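Local coordinates for uncharacterized protein Atu2129 (PDB 3DNH) that is of unknown function but carries a CREG-like, pyridoxamine 5'-phosphate oxidase-type beta-barrel of the FMN-binding clan, consistent with a flavin-related role, at residues A42-L47 against A87-T92; E180-A185 against E239-L244. All blocks are in the same frame, centred on the assembly; numbering follows the deposited sequence.

Contact 1 (A42-L47 against A87-T92); sequences AALATL and ARISVT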
ATOM      1  N   ALA A  42       2.819  -4.742   1.150  1.00 41.52           N
ATOM      2  CA  ALA A  42       2.937  -4.727  -0.289  1.00 40.98           C
ATOM      3  C   ALA A  42       1.549  -4.648  -0.946  1.00 40.63           C
ATOM      4  O   ALA A  42       0.614  -5.268  -0.483  1.00 40.12           O
ATOM      5  CB  ALA A  42       3.624  -6.005  -0.746  1.00 41.19           C
ATOM      6  N   ALA A  43       1.441  -3.851  -1.999  1.00 39.80           N
ATOM      7  CA  ALA A  43       0.353  -3.944  -2.930  1.00 38.78           C
ATOM      8  C   ALA A  43       0.611  -5.181  -3.795  1.00 39.25           C
ATOM      9  O   ALA A  43       1.745  -5.484  -4.163  1.00 38.98           O
ATOM     10  CB  ALA A  43       0.323  -2.679  -3.784  1.00 39.12           C
ATOM     11  N   LEU A  44      -0.448  -5.931  -4.089  1.00 38.68           N
ATOM     12  CA  LEU A  44      -0.351  -7.152  -4.865  1.00 39.79           C
ATOM     13  C   LEU A  44      -1.435  -7.026  -5.917  1.00 39.98           C
ATOM     14  O   LEU A  44      -2.624  -6.822  -5.566  1.00 38.61           O
ATOM     15  CB  LEU A  44      -0.743  -8.356  -3.987  1.00 40.02           C
ATOM     16  CG  LEU A  44      -0.326  -9.798  -4.330  1.00 43.63           C
ATOM     17  CD1 LEU A  44      -1.403 -10.836  -3.918  1.00 42.40           C
ATOM     18  CD2 LEU A  44       0.192 -10.044  -5.751  1.00 39.93           C
ATOM     19  N   ALA A  45      -1.029  -7.182  -7.169  1.00 38.14           N
ATOM     20  CA  ALA A  45      -1.934  -7.204  -8.291  1.00 38.67           C
ATOM     21  C   ALA A  45      -1.928  -8.570  -8.973  1.00 39.37           C
ATOM     22  O   ALA A  45      -0.880  -9.207  -9.176  1.00 40.23           O
ATOM     23  CB  ALA A  45      -1.592  -6.085  -9.295  1.00 38.06           C
ATOM     24  N   THR A  46      -3.118  -8.952  -9.411  1.00 39.46           N
ATOM     25  CA  THR A  46      -3.429 -10.269  -9.876  1.00 38.96           C
ATOM     26  C   THR A  46      -4.347 -10.001 -11.096  1.00 38.63           C
ATOM     27  O   THR A  46      -4.815  -8.865 -11.296  1.00 38.06           O
ATOM     28  CB  THR A  46      -4.077 -10.877  -8.612  1.00 40.23           C
ATOM     29  OG1 THR A  46      -3.272 -11.892  -7.983  1.00 45.89           O
ATOM     30  CG2 THR A  46      -5.531 -11.029  -8.581  1.00 33.78           C
ATOM     31  N   LEU A  47      -4.577 -11.013 -11.932  1.00 38.88           N
ATOM     32  CA  LEU A  47      -5.435 -10.830 -13.115  1.00 38.18           C
ATOM     33  C   LEU A  47      -6.740 -11.607 -13.007  1.00 38.60           C
ATOM     34  O   LEU A  47      -6.751 -12.796 -12.660  1.00 39.08           O
ATOM     35  CB  LEU A  47      -4.701 -11.218 -14.416  1.00 38.20           C
ATOM     36  CG  LEU A  47      -3.433 -10.461 -14.874  1.00 38.94           C
ATOM     37  CD1 LEU A  47      -2.790 -11.193 -16.076  1.00 35.37           C
ATOM     38  CD2 LEU A  47      -3.726  -8.994 -15.248  1.00 34.51           C
ATOM     39  N   ALA A  87      -0.594 -17.020 -13.158  1.00 39.53           N
ATOM     40  CA  ALA A  87       0.392 -16.710 -12.109  1.00 38.78           C
ATOM     41  C   ALA A  87       1.084 -15.346 -12.258  1.00 38.06           C
ATOM     42  O   ALA A  87       1.868 -14.981 -11.400  1.00 38.40           O
ATOM     43  CB  ALA A  87       1.449 -17.852 -11.987  1.00 38.66           C
ATOM     44  N   ARG A  88       0.817 -14.605 -13.335  1.00 37.49           N
ATOM     45  CA  ARG A  88       1.428 -13.289 -13.542  1.00 37.80           C
ATOM     46  C   ARG A  88       0.907 -12.287 -12.505  1.00 37.79           C
ATOM     47  O   ARG A  88      -0.317 -12.071 -12.375  1.00 38.77           O
ATOM     48  CB  ARG A  88       1.176 -12.769 -14.957  1.00 37.29           C
ATOM     49  CG  ARG A  88       1.834 -13.627 -16.016  1.00 37.81           C
ATOM     50  CD  ARG A  88       1.548 -13.077 -17.381  1.00 40.31           C
ATOM     51  NE  ARG A  88       0.154 -13.241 -17.738  1.00 40.47           N
ATOM     52  CZ  ARG A  88      -0.396 -12.769 -18.853  1.00 42.65           C
ATOM     53  NH1 ARG A  88      -1.673 -12.994 -19.085  1.00 40.10           N
ATOM     54  NH2 ARG A  88       0.320 -12.074 -19.733  1.00 43.73           N
ATOM     55  N   ILE A  89       1.836 -11.726 -11.735  1.00 38.06           N
ATOM     56  CA  ILE A  89       1.515 -10.784 -10.639  1.00 36.98           C
ATOM     57  C   ILE A  89       2.452  -9.587 -10.650  1.00 38.03           C
ATOM     58  O   ILE A  89       3.505  -9.614 -11.309  1.00 37.74           O
ATOM     59  CB  ILE A  89       1.579 -11.453  -9.216  1.00 36.88           C
ATOM     60  CG1 ILE A  89       2.987 -11.946  -8.825  1.00 36.90           C
ATOM     61  CG2 ILE A  89       0.568 -12.630  -9.131  1.00 36.77           C
ATOM     62  CD1 ILE A  89       3.141 -12.200  -7.261  1.00 34.81           C
ATOM     63  N   SER A  90       2.067  -8.534  -9.914  1.00 38.43           N
ATOM     64  CA  SER A  90       2.951  -7.412  -9.640  1.00 37.90           C
ATOM     65  C   SER A  90       2.834  -7.052  -8.157  1.00 38.40           C
ATOM     66  O   SER A  90       1.745  -7.126  -7.593  1.00 38.37           O
ATOM     67  CB  SER A  90       2.591  -6.200 -10.512  1.00 36.88           C
ATOM     68  OG  SER A  90       3.477  -5.107 -10.274  1.00 36.15           O
ATOM     69  N   VAL A  91       3.942  -6.644  -7.530  1.00 38.48           N
ATOM     70  CA  VAL A  91       3.887  -6.136  -6.142  1.00 38.88           C
ATOM     71  C   VAL A  91       4.575  -4.790  -6.064  1.00 38.06           C
ATOM     72  O   VAL A  91       5.508  -4.539  -6.830  1.00 36.88           O
ATOM     73  CB  VAL A  91       4.542  -7.100  -5.094  1.00 40.20           C
ATOM     74  CG1 VAL A  91       3.872  -8.434  -5.101  1.00 38.37           C
ATOM     75  CG2 VAL A  91       6.046  -7.288  -5.383  1.00 40.61           C
ATOM     76  N   THR A  92       4.075  -3.916  -5.200  1.00 37.53           N
ATOM     77  CA  THR A  92       4.782  -2.681  -4.913  1.00 37.70           C
ATOM     78  C   THR A  92       5.063  -2.664  -3.437  1.00 37.66           C
ATOM     79  O   THR A  92       4.164  -2.783  -2.620  1.00 38.80           O
ATOM     80  CB  THR A  92       4.053  -1.422  -5.378  1.00 35.79           C
ATOM     81  OG1 THR A  92       3.885  -1.505  -6.801  1.00 36.06           O
ATOM     82  CG2 THR A  92       4.867  -0.101  -5.025  1.00 37.44           C
TER
HETATM   83  O   HOH W   1      -2.924 -13.282 -11.647  1.00 26.46           O
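A43 and T92 pair through two backbone hydrogen bonds, A43 N to T92 O and T92 N to A43 O, both 3.0 Å. A45 and S90 form the next hydrogen-bonded pair. Its A45 N to S90 O bond is the shorter, at 2.8 Å, and nearly straight at 168°. Between them L44 and V91 make a non-hydrogen-bonded pair. CA-H...O contacts fill the gaps, as from V91 CA to A43 O at 3.0 Å. Beyond A45 a water takes over the ladder. It accepts from L47 N and donates to R88 O, bridging the strands where no direct bond is made.

The pairing of these two antiparallel strands closes the barrel. Counted across the six-stranded sheet, strand 41-47 stands at one end and 88-93 at the other, and their pairing joins the sheet to itself. Strand 54-63 flanks the first strand and 106-115 flanks the second. The fold is that of the pyridoxamine 5'-phosphate oxidase family.

Apolar contacts lie on the L44 and V91 face. L44 has CG anti to its N (chi1 -160°), and its CD2 reaches across the strands. This methyl meets I89 CD1 at 4.0 Å and V91 CG1 at 4.1 Å. I89 CG2 lies 4.1 Å from T46 OG1, a buried hydroxyl with no polar partner. L149 and M83 also touch I89.

On the other face A43, A45, S90 and T92 look to the second subunit. S90 OG and T92 OG1 both hydrogen-bond T56 of that subunit, and A43 packs on its A43.

At the far end L47 CD1 approaches the R88 guanidinium obliquely, 3.7 Å from NH1. R88 also salt-bridges D86 and makes a cation-pi contact with Y53 of the second subunit.

Contact 2 (E180-A185 against E239-L244); sequences EELMAA and ERVETL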
ATOM      1  N   GLU A 180      28.495 -20.616   1.776  1.00 38.00           N
ATOM      2  CA  GLU A 180      27.833 -21.762   2.426  1.00 39.26           C
ATOM      3  C   GLU A 180      28.172 -21.914   3.907  1.00 39.46           C
ATOM      4  O   GLU A 180      27.301 -22.276   4.687  1.00 39.25           O
ATOM      5  CB  GLU A 180      28.064 -23.087   1.688  1.00 40.40           C
ATOM      6  CG  GLU A 180      29.299 -23.153   0.811  1.00 43.04           C
ATOM      7  CD  GLU A 180      29.175 -22.291  -0.435  1.00 44.81           C
ATOM      8  OE1 GLU A 180      29.926 -21.308  -0.526  1.00 45.64           O
ATOM      9  OE2 GLU A 180      28.330 -22.576  -1.310  1.00 47.96           O
ATOM     10  N   GLU A 181      29.424 -21.631   4.297  1.00 39.61           N
ATOM     11  CA  GLU A 181      29.810 -21.669   5.719  1.00 40.08           C
ATOM     12  C   GLU A 181      28.983 -20.721   6.602  1.00 39.89           C
ATOM     13  O   GLU A 181      28.465 -21.138   7.654  1.00 40.80           O
ATOM     14  CB  GLU A 181      31.322 -21.424   5.908  1.00 40.11           C
ATOM     15  CG  GLU A 181      31.614 -20.685   7.227  1.00 43.47           C
ATOM     16  CD  GLU A 181      32.918 -21.063   7.900  1.00 46.41           C
ATOM     17  OE1 GLU A 181      33.714 -21.813   7.285  1.00 50.62           O
ATOM     18  OE2 GLU A 181      33.136 -20.610   9.052  1.00 46.82           O
ATOM     19  N   LEU A 182      28.858 -19.453   6.195  1.00 39.48           N
ATOM     20  CA  LEU A 182      27.978 -18.484   6.898  1.00 39.31           C
ATOM     21  C   LEU A 182      26.522 -18.950   6.945  1.00 39.44           C
ATOM     22  O   LEU A 182      25.839 -18.852   7.969  1.00 38.38           O
ATOM     23  CB  LEU A 182      27.999 -17.141   6.158  1.00 39.30           C
ATOM     24  CG  LEU A 182      27.087 -16.056   6.731  1.00 38.15           C
ATOM     25  CD1 LEU A 182      27.628 -15.546   8.064  1.00 33.34           C
ATOM     26  CD2 LEU A 182      26.931 -14.891   5.741  1.00 40.22           C
HETATM   27  N   MSE A 183      26.046 -19.425   5.802  1.00 38.84           N
HETATM   28  CA  MSE A 183      24.640 -19.807   5.667  1.00 39.22           C
HETATM   29  C   MSE A 183      24.352 -21.059   6.502  1.00 39.12           C
HETATM   30  O   MSE A 183      23.274 -21.177   7.074  1.00 38.93           O
HETATM   31  CB  MSE A 183      24.283 -19.993   4.177  1.00 39.28           C
HETATM   32  CG  MSE A 183      24.439 -18.689   3.313  1.00 39.80           C
HETATM   33 SE   MSE A 183      23.845 -16.993   4.227  0.80 50.03          SE
HETATM   34  CE  MSE A 183      21.946 -17.334   4.500  1.00 43.54           C
ATOM     35  N   ALA A 184      25.324 -21.974   6.584  1.00 38.66           N
ATOM     36  CA  ALA A 184      25.220 -23.118   7.493  1.00 38.95           C
ATOM     37  C   ALA A 184      25.141 -22.671   8.972  1.00 39.20           C
ATOM     38  O   ALA A 184      24.595 -23.387   9.805  1.00 39.76           O
ATOM     39  CB  ALA A 184      26.374 -24.106   7.274  1.00 38.72           C
ATOM     40  N   ALA A 185      25.634 -21.483   9.286  1.00 39.12           N
ATOM     41  CA  ALA A 185      25.624 -20.972  10.692  1.00 39.14           C
ATOM     42  C   ALA A 185      24.628 -19.850  10.953  1.00 39.39           C
ATOM     43  O   ALA A 185      24.434 -19.432  12.112  1.00 38.95           O
ATOM     44  CB  ALA A 185      27.011 -20.531  11.109  1.00 38.99           C
ATOM     45  N   GLU A 239      31.799  -4.890   4.056  1.00 37.50           N
ATOM     46  CA  GLU A 239      32.216  -5.774   2.982  1.00 38.69           C
ATOM     47  C   GLU A 239      31.515  -7.123   3.095  1.00 38.00           C
ATOM     48  O   GLU A 239      30.968  -7.444   4.149  1.00 38.35           O
ATOM     49  CB  GLU A 239      33.752  -5.888   2.863  1.00 38.07           C
ATOM     50  CG  GLU A 239      34.449  -6.443   4.074  1.00 38.95           C
ATOM     51  CD  GLU A 239      35.958  -6.327   3.964  1.00 40.50           C
ATOM     52  OE1 GLU A 239      36.649  -6.655   4.959  1.00 44.17           O
ATOM     53  OE2 GLU A 239      36.457  -5.914   2.894  1.00 39.99           O
ATOM     54  N   ARG A 240      31.487  -7.865   1.976  1.00 38.50           N
ATOM     55  CA  ARG A 240      30.692  -9.093   1.840  1.00 38.23           C
ATOM     56  C   ARG A 240      31.271 -10.111   2.794  1.00 38.36           C
ATOM     57  O   ARG A 240      32.482 -10.214   2.922  1.00 36.49           O
ATOM     58  CB  ARG A 240      30.779  -9.621   0.386  1.00 39.03           C
ATOM     59  CG  ARG A 240      30.077 -10.950   0.114  1.00 38.45           C
ATOM     60  CD  ARG A 240      30.323 -11.473  -1.337  1.00 40.35           C
ATOM     61  NE  ARG A 240      29.960 -12.889  -1.427  1.00 40.39           N
ATOM     62  CZ  ARG A 240      28.714 -13.338  -1.555  1.00 38.31           C
ATOM     63  NH1 ARG A 240      27.697 -12.489  -1.608  1.00 40.01           N
ATOM     64  NH2 ARG A 240      28.486 -14.636  -1.595  1.00 35.26           N
ATOM     65  N   VAL A 241      30.415 -10.888   3.433  1.00 39.17           N
ATOM     66  CA  VAL A 241      30.841 -11.826   4.491  1.00 40.40           C
ATOM     67  C   VAL A 241      30.564 -13.275   4.028  1.00 40.56           C
ATOM     68  O   VAL A 241      29.499 -13.573   3.501  1.00 38.13           O
ATOM     69  CB  VAL A 241      30.121 -11.483   5.830  1.00 40.92           C
ATOM     70  CG1 VAL A 241      30.171 -12.652   6.796  1.00 41.13           C
ATOM     71  CG2 VAL A 241      30.786 -10.235   6.454  1.00 41.64           C
ATOM     72  N   GLU A 242      31.545 -14.165   4.182  1.00 39.99           N
ATOM     73  CA  GLU A 242      31.395 -15.511   3.586  1.00 40.55           C
ATOM     74  C   GLU A 242      31.549 -16.645   4.590  1.00 40.06           C
ATOM     75  O   GLU A 242      31.025 -17.750   4.402  1.00 38.77           O
ATOM     76  CB  GLU A 242      32.346 -15.678   2.396  1.00 41.11           C
ATOM     77  CG  GLU A 242      31.764 -15.068   1.122  1.00 40.98           C
ATOM     78  CD  GLU A 242      32.618 -15.335  -0.091  1.00 42.99           C
ATOM     79  OE1 GLU A 242      33.831 -15.669   0.059  1.00 43.11           O
ATOM     80  OE2 GLU A 242      32.065 -15.199  -1.208  1.00 45.89           O
ATOM     81  N   THR A 243      32.199 -16.313   5.697  1.00 40.56           N
ATOM     82  CA  THR A 243      32.518 -17.280   6.731  1.00 40.97           C
ATOM     83  C   THR A 243      32.121 -16.771   8.084  1.00 41.14           C
ATOM     84  O   THR A 243      31.831 -15.570   8.279  1.00 40.51           O
ATOM     85  CB  THR A 243      34.036 -17.602   6.761  1.00 41.31           C
ATOM     86  OG1 THR A 243      34.768 -16.432   7.157  1.00 41.19           O
ATOM     87  CG2 THR A 243      34.522 -18.086   5.399  1.00 40.83           C
ATOM     88  N   LEU A 244      32.123 -17.684   9.047  1.00 41.44           N
ATOM     89  CA  LEU A 244      31.788 -17.304  10.408  1.00 41.37           C
ATOM     90  C   LEU A 244      32.851 -16.359  10.969  1.00 40.45           C
ATOM     91  O   LEU A 244      32.515 -15.358  11.608  1.00 39.76           O
ATOM     92  CB  LEU A 244      31.650 -18.542  11.298  1.00 42.24           C
ATOM     93  CG  LEU A 244      31.230 -18.263  12.742  1.00 43.34           C
ATOM     94  CD1 LEU A 244      29.754 -17.893  12.789  1.00 47.07           C
ATOM     95  CD2 LEU A 244      31.471 -19.498  13.571  1.00 45.50           C
TER
HETATM   96  O   HOH W   2      31.953 -20.080   2.964  1.00 45.12           O
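V241 meets L182 with its CG1 branch, which lies 4.1 Å from both L182 CD1 and L182 CD2. The two side chains cross at about a right angle. The L182 side chain leaves with chi1 at 177°, CG opposite the backbone N, and this carries its methyls to V241. F247 of helix 244-254 touches both residues. V241 O is buried here without a polar partner, and L182 CD2 sits 3.7 Å from it.

E242 contributes its backbone. Its O accepts from L182 N at 3.3 Å, with the donor 40° above the carbonyl plane. A water donates to the same O and accepts from E181 N. Two N-H groups in the first turn of helix 180-194 are thus linked to one carbonyl, one directly and one through water. The E242 carboxylate turns back along its own segment and forms a salt bridge with R240, OE2 to NE 3.1 Å. That oxygen lies in the guanidinium plane.

T243 is the N-cap of helix 244-254, and its OG1 accepts from Q246 N. The loop after strand 232-236 passes the start of helix 180-194 and leads into helix 244-254. The E181 side chain crosses T243 obliquely, with CD 3.8 Å from T243 CB.

L244 opens the second helix. Its N donates to E181 OE2 at 3.1 Å, a fairly straight bond at 160° that meets the oxygen from above the carboxylate plane. The carboxylate would probably be stabilised by lying at a helix N terminus. L244 CD1 also packs on A185 CB, 4.2 Å away, one helical turn on from E181.

How the contacts relate
From the N terminus, the chain passes through helix 28-38 and then enters strand 41-47. It then runs through strands 54-63 and 69-74 and helix 78-85 before strand 88-93 returns to close contact 1, a loop of 39 residues. Strands 106-115 and 144-157 follow and supply the rest of the barrel. Contact 2 opens only later, at helix 180-194. It closes after 53 residues that include helix 199-206 and the three-stranded sheet 215-236. The two loops are in series, neither nested nor crossed. Contact 1 joins two barrel strands; contact 2 ties the first turn of helix 180-194 to the loop that leads into helix 244-254. Their centres are 33 Å apart, on opposite sides of the chain's centre.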